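PDB 5GYQ: spike protein S1 from Bat coronavirus HKU9, which probably attaches the virion to the host cell through a receptor, this piece being the putative receptor-binding domain of the spike. Local coordinates for residues M69-T74 and D85-Y90; N78-V83 and G100-F105; F32-V37 and R55-C60. One frame throughout, in Å; residues are numbered along the deposited sequence.

Overall arrangement
All three contacts lie in the S1 C-terminal domain, contacts 1 and 2 on its five-stranded antiparallel sheet and contact 3 beside the short parallel one. Contact 3 comes first along the chain and closes before the others open; contacts 1 and 2 interlock, their segments alternating in sequence. Their centres are about 10 Å apart, both use helix 73-81, and an Asn78 ND2 to Asp85 OD2 hydrogen bond joins them. Contact 3 lies about 19 Å from contact 2 and about 26 Å from contact 1, centre to centre. His103 ND1 hydrogen-bonds Val37 O and Cys101 SG packs on Leu56 CD1, so strand 100-105 meets both helix 73-81 and the 32-37 and 55-60 loops.

Contact 1: residues M69-T74 and D85-Y90; sequences MRINET and DTFSLY. With NAG (2-acetamido-2-deoxy-beta-D-glucopyranose), chain B.
Strand 69-71 and helix 86-90 run roughly antiparallel, their N-to-C directions 144° apart, with axes 11.6 Å apart at closest approach, a gap filled by Phe87 from the helix and by Ile71 and Met69 from the strand. Phe87 CG is anti to the backbone N (chi1 -173°), which carries the ring from the helix to the strand. Ile71 CD1 sits over one face, 3.8 Å from the Phe87 ring centroid, a CH-pi contact displaced toward the rim. Ile71 CG1 adds a 3.6 Å approach to Phe87 CE2, its side chain crossing that of Phe87 at about a right angle. Met69, bent at chi2 and chi3, brings SD obliquely to the same ring, 3.6 Å from Phe87 CZ, in a Met-aromatic contact. Arg70 O lies at the ring edge.

Polar contacts flank this apolar cluster. Asp85 is the N-cap of helix 86-90: its OD1 accepts from Ser88 N at 3.2 Å, nearly straight at 167°, while OD2 is held by Asn78. Asn72 ND2 is bonded covalently to NAG C1, while OD1 caps helix 73-81 at His75 N; NAG N2 donates to Thr74 OG1 at 2.9 Å, which helps fix the sugar against the helix start.

Around the contact, Ile71 also packs on Leu76 and Leu79 of helix 73-81 and on Leu151 of strand 146-157, while Pro19 and Tyr113 from loops touch Phe87.

Contact 2: residues N78-V83 and G100-F105; sequences NLFNRV and GCLHAF
The last turn of helix 73-81 faces strand 100-105 without main-chain contact, the nearest CA atoms, those of Phe80 and Leu102, lying 8.1 Å apart, so the two are joined through side chains. Leu102 carries the strand's share of the touching. Its CB points toward the helix, and with CG anti to the carbonyl carbon (chi1 -54°) and an extended chi2, the CD1 methyl is delivered to two helix residues at once. That methyl reaches the edge of the Phe80 ring near its plane, 3.6 Å from Phe80 CD1, and Leu102 CB comes equally near Phe80 CE1 at 3.6 Å. The two side chains slide past each other in opposite directions. This is contact with the rim of the ring, as distinct from a methyl over its face.

Leu79, the preceding helix residue, takes the other place at the same methyl: Leu79 CG lies 4.0 Å from Leu102 CD1, and Leu79 CD2 stands at 4.1 Å from that same CD1. Here the side chains meet obliquely, and the CB of Leu79 points toward the strand. One leucine methyl is therefore shared by a branched aliphatic side chain and a ring edge.

Neighbours continue the apolar layer: Leu94 from a loop touches both Leu79 and Leu102, and Leu151 and Val153 of strand 146-157 meet Leu79 and Leu102 respectively. Phe80 also touches two polar side chains, Gln45 and Gln47 of strand 43-49. Between the two segments the chemistry is wholly apolar, which implies that helix 73-81 is held against the central sheet here by shape and hydrophobic burial, without a directional polar bond between them.

Contact 3: residues F32-V37 and R55-C60; sequences FDFTVV and RLASMC
This is a small apolar loop-to-loop contact, 138 Å² in all, between the turn that follows strand 30-32 and the chain leaving helix 53-56, at the end of the domain where the short parallel sheet lies. The CA atoms of Phe34 and Ala57 come within 5.7 Å, close enough for their first side-chain carbons to meet. Phe34 CB lies 3.5 Å from Ala57 CB, and the same methyl stands 4.0 Å from Phe34 CG, lying obliquely to the ring. Phe34 places CG anti to its carbonyl carbon (chi1 -84°), turning the ring along the partner segment until CE2 comes 4.4 Å from Leu56 CD2, a looser touch, likewise oblique. Within the same segment Phe32 CD1 lies over one face of the Phe34 ring, offset toward its rim.

The turn on the other side is pinned by Arg55 O, which accepts from Ser58 N at 3.1 Å and from Ser58 OG at 2.7 Å, both from the same face of the carbonyl plane. Val64 of strand 63-71 and Pro167 of strand 165-167 also touch Phe34. Cohesion between the two segments thus comes from carbon contacts alone, whereas the polar bonds described shape the turn at 55-58 and the disulfide of Cys60 with Cys166 ties the end of segment 55-60 to strand 165-167.

Contact 1: residues M69-T74 and D85-Y90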
loop_
_atom_site.group_PDB
_atom_site.type_symbol
_atom_site.label_atom_id
_atom_site.label_comp_id
_atom_site.label_asym_id
_atom_site.label_seq_id
_atom_site.Cartn_x
_atom_site.Cartn_y
_atom_site.Cartn_z
ATOM N N MET A 69 -2.170 -2.729 2.957
ATOM C CA MET A 69 -2.700 -4.087 3.031
ATOM C C MET A 69 -1.656 -5.021 3.618
ATOM O O MET A 69 -0.564 -4.589 3.966
ATOM C CB MET A 69 -3.121 -4.578 1.646
ATOM C CG MET A 69 -1.947 -4.834 0.707
ATOM S SD MET A 69 -2.275 -4.298 -0.986
ATOM C CE MET A 69 -2.066 -2.526 -0.820
ATOM N N ARG A 70 -1.987 -6.303 3.723
ATOM C CA ARG A 70 -1.007 -7.300 4.122
ATOM C C ARG A 70 -0.663 -8.178 2.926
ATOM O O ARG A 70 -1.441 -8.272 1.975
ATOM C CB ARG A 70 -1.524 -8.141 5.292
ATOM C CG ARG A 70 -2.808 -8.906 5.028
ATOM C CD ARG A 70 -3.269 -9.614 6.293
ATOM N NE ARG A 70 -3.422 -8.675 7.401
ATOM C CZ ARG A 70 -3.116 -8.945 8.667
ATOM N NH1 ARG A 70 -2.634 -10.135 8.997
ATOM N NH2 ARG A 70 -3.288 -8.019 9.604
ATOM N N ILE A 71 0.500 -8.820 2.973
ATOM C CA ILE A 71 1.009 -9.544 1.810
ATOM C C ILE A 71 2.056 -10.566 2.249
ATOM O O ILE A 71 2.870 -10.274 3.119
ATOM C CB ILE A 71 1.605 -8.548 0.771
ATOM C CG1 ILE A 71 1.969 -9.240 -0.541
ATOM C CG2 ILE A 71 2.805 -7.799 1.349
ATOM C CD1 ILE A 71 2.390 -8.259 -1.635
ATOM N N ASN A 72 2.042 -11.770 1.681
ATOM C CA ASN A 72 3.053 -12.740 2.092
ATOM C C ASN A 72 4.234 -12.736 1.123
ATOM O O ASN A 72 4.202 -12.038 0.106
ATOM C CB ASN A 72 2.442 -14.148 2.276
ATOM C CG ASN A 72 2.136 -14.886 0.970
ATOM O OD1 ASN A 72 2.390 -14.409 -0.136
ATOM N ND2 ASN A 72 1.581 -16.092 1.121
ATOM N N GLU A 73 5.276 -13.495 1.456
ATOM C CA GLU A 73 6.559 -13.408 0.757
ATOM C C GLU A 73 6.476 -13.697 -0.745
ATOM O O GLU A 73 7.084 -12.988 -1.544
ATOM C CB GLU A 73 7.570 -14.356 1.403
ATOM C CG GLU A 73 8.960 -14.314 0.766
ATOM C CD GLU A 73 9.760 -13.071 1.140
ATOM O OE1 GLU A 73 10.801 -12.817 0.497
ATOM O OE2 GLU A 73 9.362 -12.350 2.078
ATOM N N THR A 74 5.736 -14.736 -1.121
ATOM C CA THR A 74 5.576 -15.104 -2.527
ATOM C C THR A 74 4.998 -13.943 -3.334
ATOM O O THR A 74 5.556 -13.515 -4.359
ATOM C CB THR A 74 4.649 -16.333 -2.682
ATOM O OG1 THR A 74 5.123 -17.410 -1.863
ATOM C CG2 THR A 74 4.589 -16.785 -4.135
ATOM N N ASP A 85 0.299 -12.989 -10.450
ATOM C CA ASP A 85 -0.190 -14.044 -9.566
ATOM C C ASP A 85 -1.552 -13.647 -9.018
ATOM O O ASP A 85 -2.093 -12.614 -9.405
ATOM C CB ASP A 85 0.803 -14.331 -8.431
ATOM C CG ASP A 85 1.095 -13.111 -7.566
ATOM O OD1 ASP A 85 0.420 -12.074 -7.709
ATOM O OD2 ASP A 85 2.008 -13.201 -6.718
ATOM N N THR A 86 -2.105 -14.463 -8.125
ATOM C CA THR A 86 -3.453 -14.224 -7.610
ATOM C C THR A 86 -3.578 -12.853 -6.955
ATOM O O THR A 86 -4.611 -12.188 -7.075
ATOM C CB THR A 86 -3.870 -15.301 -6.591
ATOM O OG1 THR A 86 -2.866 -15.417 -5.577
ATOM C CG2 THR A 86 -4.042 -16.645 -7.273
ATOM N N PHE A 87 -2.516 -12.430 -6.279
ATOM C CA PHE A 87 -2.497 -11.129 -5.614
ATOM C C PHE A 87 -2.730 -10.000 -6.611
ATOM O O PHE A 87 -3.647 -9.196 -6.447
ATOM C CB PHE A 87 -1.162 -10.921 -4.885
ATOM C CG PHE A 87 -1.118 -9.684 -4.023
ATOM C CD1 PHE A 87 -0.830 -8.443 -4.572
ATOM C CD2 PHE A 87 -1.352 -9.766 -2.663
ATOM C CE1 PHE A 87 -0.790 -7.305 -3.783
ATOM C CE2 PHE A 87 -1.309 -8.636 -1.865
ATOM C CZ PHE A 87 -1.029 -7.401 -2.426
ATOM N N SER A 88 -1.905 -9.946 -7.652
ATOM C CA SER A 88 -1.946 -8.829 -8.594
ATOM C C SER A 88 -3.067 -8.966 -9.618
ATOM O O SER A 88 -3.496 -7.976 -10.214
ATOM C CB SER A 88 -0.603 -8.687 -9.312
ATOM O OG SER A 88 -0.212 -9.908 -9.922
ATOM N N LEU A 89 -3.539 -10.190 -9.827
ATOM C CA LEU A 89 -4.611 -10.412 -10.786
ATOM C C LEU A 89 -5.983 -10.179 -10.167
ATOM O O LEU A 89 -6.906 -9.745 -10.853
ATOM C CB LEU A 89 -4.538 -11.826 -11.363
ATOM C CG LEU A 89 -3.376 -12.124 -12.314
ATOM C CD1 LEU A 89 -3.408 -13.581 -12.747
ATOM C CD2 LEU A 89 -3.412 -11.199 -13.523
ATOM N N TYR A 90 -6.121 -10.453 -8.873
ATOM C CA TYR A 90 -7.454 -10.454 -8.272
ATOM C C TYR A 90 -7.628 -9.588 -7.022
ATOM O O TYR A 90 -8.725 -9.525 -6.471
ATOM C CB TYR A 90 -7.857 -11.889 -7.929
ATOM C CG TYR A 90 -7.706 -12.869 -9.074
ATOM C CD1 TYR A 90 -8.544 -12.809 -10.179
ATOM C CD2 TYR A 90 -6.732 -13.858 -9.041
ATOM C CE1 TYR A 90 -8.416 -13.706 -11.224
ATOM C CE2 TYR A 90 -6.593 -14.760 -10.080
ATOM C CZ TYR A 90 -7.440 -14.677 -11.170
ATOM O OH TYR A 90 -7.309 -15.568 -12.208
HETATM C C1 NAG B . 1.218 -16.970 0.043
HETATM C C2 NAG B . 1.942 -18.294 0.117
HETATM C C3 NAG B . 1.665 -19.102 -1.143
HETATM C C4 NAG B . 0.160 -19.258 -1.352
HETATM C C5 NAG B . -0.571 -17.917 -1.223
HETATM C C6 NAG B . -2.071 -18.082 -1.146
HETATM C C7 NAG B . 3.966 -18.311 1.500
HETATM C C8 NAG B . 5.446 -18.081 1.540
HETATM N N2 NAG B . 3.370 -18.113 0.316
HETATM O O3 NAG B . 2.287 -20.372 -0.999
HETATM O O4 NAG B . -0.115 -19.719 -2.672
HETATM O O5 NAG B . -0.177 -17.202 -0.040
HETATM O O6 NAG B . -2.734 -16.826 -1.106
HETATM O O7 NAG B . 3.331 -18.658 2.492
#

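Contact 2: residues N78-V83 and G100-F105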
loop_
_atom_site.group_PDB
_atom_site.type_symbol
_atom_site.label_atom_id
_atom_site.label_comp_id
_atom_site.label_asym_id
_atom_site.label_seq_id
_atom_site.Cartn_x
_atom_site.Cartn_y
_atom_site.Cartn_z
ATOM N N ASN A 78 6.729 -11.515 -6.190
ATOM C CA ASN A 78 6.100 -11.337 -7.495
ATOM C C ASN A 78 5.734 -9.876 -7.760
ATOM O O ASN A 78 5.807 -9.405 -8.895
ATOM C CB ASN A 78 4.857 -12.216 -7.613
ATOM C CG ASN A 78 5.199 -13.683 -7.714
ATOM O OD1 ASN A 78 6.293 -14.045 -8.146
ATOM N ND2 ASN A 78 4.265 -14.541 -7.312
ATOM N N LEU A 79 5.343 -9.163 -6.707
ATOM C CA LEU A 79 4.991 -7.751 -6.825
ATOM C C LEU A 79 6.212 -6.932 -7.224
ATOM O O LEU A 79 6.142 -6.091 -8.123
ATOM C CB LEU A 79 4.407 -7.225 -5.510
ATOM C CG LEU A 79 3.937 -5.769 -5.504
ATOM C CD1 LEU A 79 2.796 -5.568 -6.484
ATOM C CD2 LEU A 79 3.523 -5.343 -4.105
ATOM N N PHE A 80 7.329 -7.192 -6.551
ATOM C CA PHE A 80 8.598 -6.538 -6.869
ATOM C C PHE A 80 9.086 -6.858 -8.283
ATOM O O PHE A 80 9.522 -5.965 -9.010
ATOM C CB PHE A 80 9.674 -6.942 -5.855
ATOM C CG PHE A 80 9.545 -6.258 -4.523
ATOM C CD1 PHE A 80 8.985 -4.994 -4.429
ATOM C CD2 PHE A 80 9.989 -6.875 -3.365
ATOM C CE1 PHE A 80 8.868 -4.360 -3.201
ATOM C CE2 PHE A 80 9.875 -6.245 -2.135
ATOM C CZ PHE A 80 9.313 -4.985 -2.056
ATOM N N ASN A 81 9.016 -8.130 -8.668
ATOM C CA ASN A 81 9.544 -8.555 -9.962
ATOM C C ASN A 81 8.540 -8.403 -11.097
ATOM O O ASN A 81 8.848 -8.710 -12.246
ATOM C CB ASN A 81 10.016 -10.003 -9.886
ATOM C CG ASN A 81 11.146 -10.187 -8.899
ATOM O OD1 ASN A 81 12.009 -9.319 -8.759
ATOM N ND2 ASN A 81 11.145 -11.314 -8.202
ATOM N N ARG A 82 7.343 -7.927 -10.761
ATOM C CA ARG A 82 6.263 -7.743 -11.726
ATOM C C ARG A 82 5.976 -9.042 -12.483
ATOM O O ARG A 82 6.009 -9.100 -13.714
ATOM C CB ARG A 82 6.599 -6.586 -12.667
ATOM C CG ARG A 82 6.625 -5.275 -11.894
ATOM C CD ARG A 82 7.063 -4.071 -12.696
ATOM N NE ARG A 82 7.094 -2.894 -11.829
ATOM C CZ ARG A 82 7.425 -1.670 -12.222
ATOM N NH1 ARG A 82 7.760 -1.438 -13.485
ATOM N NH2 ARG A 82 7.418 -0.675 -11.347
ATOM N N VAL A 83 5.706 -10.082 -11.701
ATOM C CA VAL A 83 5.255 -11.376 -12.191
ATOM C C VAL A 83 3.795 -11.552 -11.772
ATOM O O VAL A 83 3.448 -11.290 -10.622
ATOM C CB VAL A 83 6.123 -12.521 -11.625
ATOM C CG1 VAL A 83 5.490 -13.877 -11.894
ATOM C CG2 VAL A 83 7.532 -12.451 -12.195
ATOM N N GLY A 100 6.653 6.062 -7.406
ATOM C CA GLY A 100 6.452 5.985 -5.971
ATOM C C GLY A 100 7.212 4.850 -5.317
ATOM O O GLY A 100 8.256 4.448 -5.809
ATOM N N CYS A 101 6.695 4.323 -4.209
ATOM C CA CYS A 101 7.433 3.306 -3.459
ATOM C C CYS A 101 6.581 2.173 -2.892
ATOM O O CYS A 101 5.430 2.365 -2.507
ATOM C CB CYS A 101 8.203 3.964 -2.310
ATOM S SG CYS A 101 9.560 5.022 -2.857
ATOM N N LEU A 102 7.182 0.989 -2.848
ATOM C CA LEU A 102 6.615 -0.176 -2.186
ATOM C C LEU A 102 7.357 -0.403 -0.880
ATOM O O LEU A 102 8.558 -0.693 -0.881
ATOM C CB LEU A 102 6.718 -1.419 -3.068
ATOM C CG LEU A 102 6.143 -1.332 -4.478
ATOM C CD1 LEU A 102 6.403 -2.631 -5.223
ATOM C CD2 LEU A 102 4.658 -1.028 -4.427
ATOM N N HIS A 103 6.645 -0.263 0.231
ATOM C CA HIS A 103 7.263 -0.421 1.538
ATOM C C HIS A 103 6.661 -1.591 2.304
ATOM O O HIS A 103 5.555 -1.503 2.838
ATOM C CB HIS A 103 7.124 0.866 2.351
ATOM C CG HIS A 103 7.981 0.899 3.578
ATOM N ND1 HIS A 103 8.055 1.998 4.404
ATOM C CD2 HIS A 103 8.805 -0.034 4.113
ATOM C CE1 HIS A 103 8.887 1.740 5.400
ATOM N NE2 HIS A 103 9.353 0.516 5.246
ATOM N N ALA A 104 7.405 -2.689 2.354
ATOM C CA ALA A 104 7.007 -3.855 3.123
ATOM C C ALA A 104 7.711 -3.852 4.474
ATOM O O ALA A 104 8.931 -3.674 4.552
ATOM C CB ALA A 104 7.315 -5.127 2.363
ATOM N N PHE A 105 6.933 -4.047 5.533
ATOM C CA PHE A 105 7.453 -3.985 6.893
ATOM C C PHE A 105 6.961 -5.165 7.723
ATOM O O PHE A 105 5.940 -5.778 7.405
ATOM C CB PHE A 105 7.058 -2.662 7.557
ATOM C CG PHE A 105 5.577 -2.390 7.547
ATOM C CD1 PHE A 105 4.785 -2.743 8.628
ATOM C CD2 PHE A 105 4.978 -1.770 6.462
ATOM C CE1 PHE A 105 3.424 -2.488 8.624
ATOM C CE2 PHE A 105 3.618 -1.516 6.453
ATOM C CZ PHE A 105 2.843 -1.875 7.536
#

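Contact 3: residues F32-V37 and R55-C60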
loop_
_atom_site.group_PDB
_atom_site.type_symbol
_atom_site.label_atom_id
_atom_site.label_comp_id
_atom_site.label_asym_id
_atom_site.label_seq_id
_atom_site.Cartn_x
_atom_site.Cartn_y
_atom_site.Cartn_z
ATOM N N PHE A 32 2.515 16.557 5.792
ATOM C CA PHE A 32 2.429 15.148 6.143
ATOM C C PHE A 32 3.731 14.649 6.757
ATOM O O PHE A 32 4.815 14.962 6.272
ATOM C CB PHE A 32 2.070 14.320 4.905
ATOM C CG PHE A 32 2.000 12.841 5.161
ATOM C CD1 PHE A 32 2.891 11.975 4.548
ATOM C CD2 PHE A 32 1.041 12.317 6.011
ATOM C CE1 PHE A 32 2.827 10.612 4.779
ATOM C CE2 PHE A 32 0.972 10.955 6.247
ATOM C CZ PHE A 32 1.867 10.104 5.631
ATOM N N ASP A 33 3.619 13.876 7.831
ATOM C CA ASP A 33 4.791 13.302 8.480
ATOM C C ASP A 33 5.145 11.961 7.846
ATOM O O ASP A 33 4.614 10.921 8.232
ATOM C CB ASP A 33 4.552 13.142 9.983
ATOM C CG ASP A 33 5.798 12.695 10.729
ATOM O OD1 ASP A 33 5.672 12.267 11.897
ATOM O OD2 ASP A 33 6.905 12.768 10.151
ATOM N N PHE A 34 6.053 11.997 6.874
ATOM C CA PHE A 34 6.426 10.811 6.106
ATOM C C PHE A 34 7.084 9.724 6.949
ATOM O O PHE A 34 7.097 8.556 6.561
ATOM C CB PHE A 34 7.367 11.198 4.964
ATOM C CG PHE A 34 6.661 11.689 3.734
ATOM C CD1 PHE A 34 6.204 12.994 3.654
ATOM C CD2 PHE A 34 6.460 10.845 2.654
ATOM C CE1 PHE A 34 5.554 13.447 2.521
ATOM C CE2 PHE A 34 5.814 11.291 1.519
ATOM C CZ PHE A 34 5.359 12.597 1.453
ATOM N N THR A 35 7.630 10.116 8.095
ATOM C CA THR A 35 8.323 9.190 8.987
ATOM C C THR A 35 7.432 8.021 9.406
ATOM O O THR A 35 7.904 6.897 9.586
ATOM C CB THR A 35 8.826 9.922 10.249
ATOM O OG1 THR A 35 9.647 11.032 9.863
ATOM C CG2 THR A 35 9.634 8.985 11.131
ATOM N N VAL A 36 6.139 8.296 9.545
ATOM C CA VAL A 36 5.177 7.303 10.005
ATOM C C VAL A 36 5.088 6.112 9.053
ATOM O O VAL A 36 4.958 4.967 9.489
ATOM C CB VAL A 36 3.773 7.928 10.172
ATOM C CG1 VAL A 36 2.778 6.892 10.674
ATOM C CG2 VAL A 36 3.833 9.116 11.122
ATOM N N VAL A 37 5.176 6.381 7.755
ATOM C CA VAL A 37 5.031 5.328 6.758
ATOM C C VAL A 37 6.370 4.906 6.164
ATOM O O VAL A 37 6.418 4.052 5.278
ATOM C CB VAL A 37 4.093 5.760 5.616
ATOM C CG1 VAL A 37 2.709 6.069 6.163
ATOM C CG2 VAL A 37 4.663 6.965 4.889
ATOM N N ARG A 55 15.674 10.152 -0.878
ATOM C CA ARG A 55 15.124 11.430 -1.324
ATOM C C ARG A 55 13.623 11.524 -1.072
ATOM O O ARG A 55 13.071 12.620 -0.969
ATOM C CB ARG A 55 15.408 11.633 -2.814
ATOM C CG ARG A 55 16.279 12.832 -3.148
ATOM C CD ARG A 55 15.580 14.138 -2.821
ATOM N NE ARG A 55 15.991 15.216 -3.717
ATOM C CZ ARG A 55 15.926 16.508 -3.411
ATOM N NH1 ARG A 55 15.483 16.887 -2.219
ATOM N NH2 ARG A 55 16.316 17.421 -4.290
ATOM N N LEU A 56 12.983 10.360 -0.977
ATOM C CA LEU A 56 11.528 10.227 -0.857
ATOM C C LEU A 56 10.878 11.236 0.091
ATOM O O LEU A 56 10.040 12.039 -0.321
ATOM C CB LEU A 56 11.184 8.809 -0.388
ATOM C CG LEU A 56 9.908 8.089 -0.839
ATOM C CD1 LEU A 56 9.635 6.912 0.091
ATOM C CD2 LEU A 56 8.689 9.001 -0.921
ATOM N N ALA A 57 11.268 11.186 1.359
ATOM C CA ALA A 57 10.587 11.947 2.401
ATOM C C ALA A 57 11.164 13.344 2.605
ATOM O O ALA A 57 10.867 13.994 3.605
ATOM C CB ALA A 57 10.628 11.176 3.712
ATOM N N SER A 58 11.978 13.807 1.661
ATOM C CA SER A 58 12.679 15.076 1.825
ATOM C C SER A 58 12.102 16.200 0.969
ATOM O O SER A 58 12.445 17.365 1.160
ATOM C CB SER A 58 14.164 14.908 1.500
ATOM O OG SER A 58 14.361 14.706 0.111
ATOM N N MET A 59 11.234 15.860 0.024
ATOM C CA MET A 59 10.705 16.868 -0.891
ATOM C C MET A 59 9.182 16.879 -0.937
ATOM O O MET A 59 8.524 16.048 -0.313
ATOM C CB MET A 59 11.274 16.657 -2.297
ATOM C CG MET A 59 11.151 15.236 -2.817
ATOM S SD MET A 59 12.131 14.961 -4.307
ATOM C CE MET A 59 11.373 16.123 -5.439
ATOM N N CYS A 60 8.633 17.835 -1.680
ATOM C CA CYS A 60 7.188 18.000 -1.788
ATOM C C CYS A 60 6.645 17.328 -3.044
ATOM O O CYS A 60 7.393 17.036 -3.975
ATOM C CB CYS A 60 6.815 19.484 -1.785
ATOM S SG CYS A 60 7.226 20.358 -0.255
#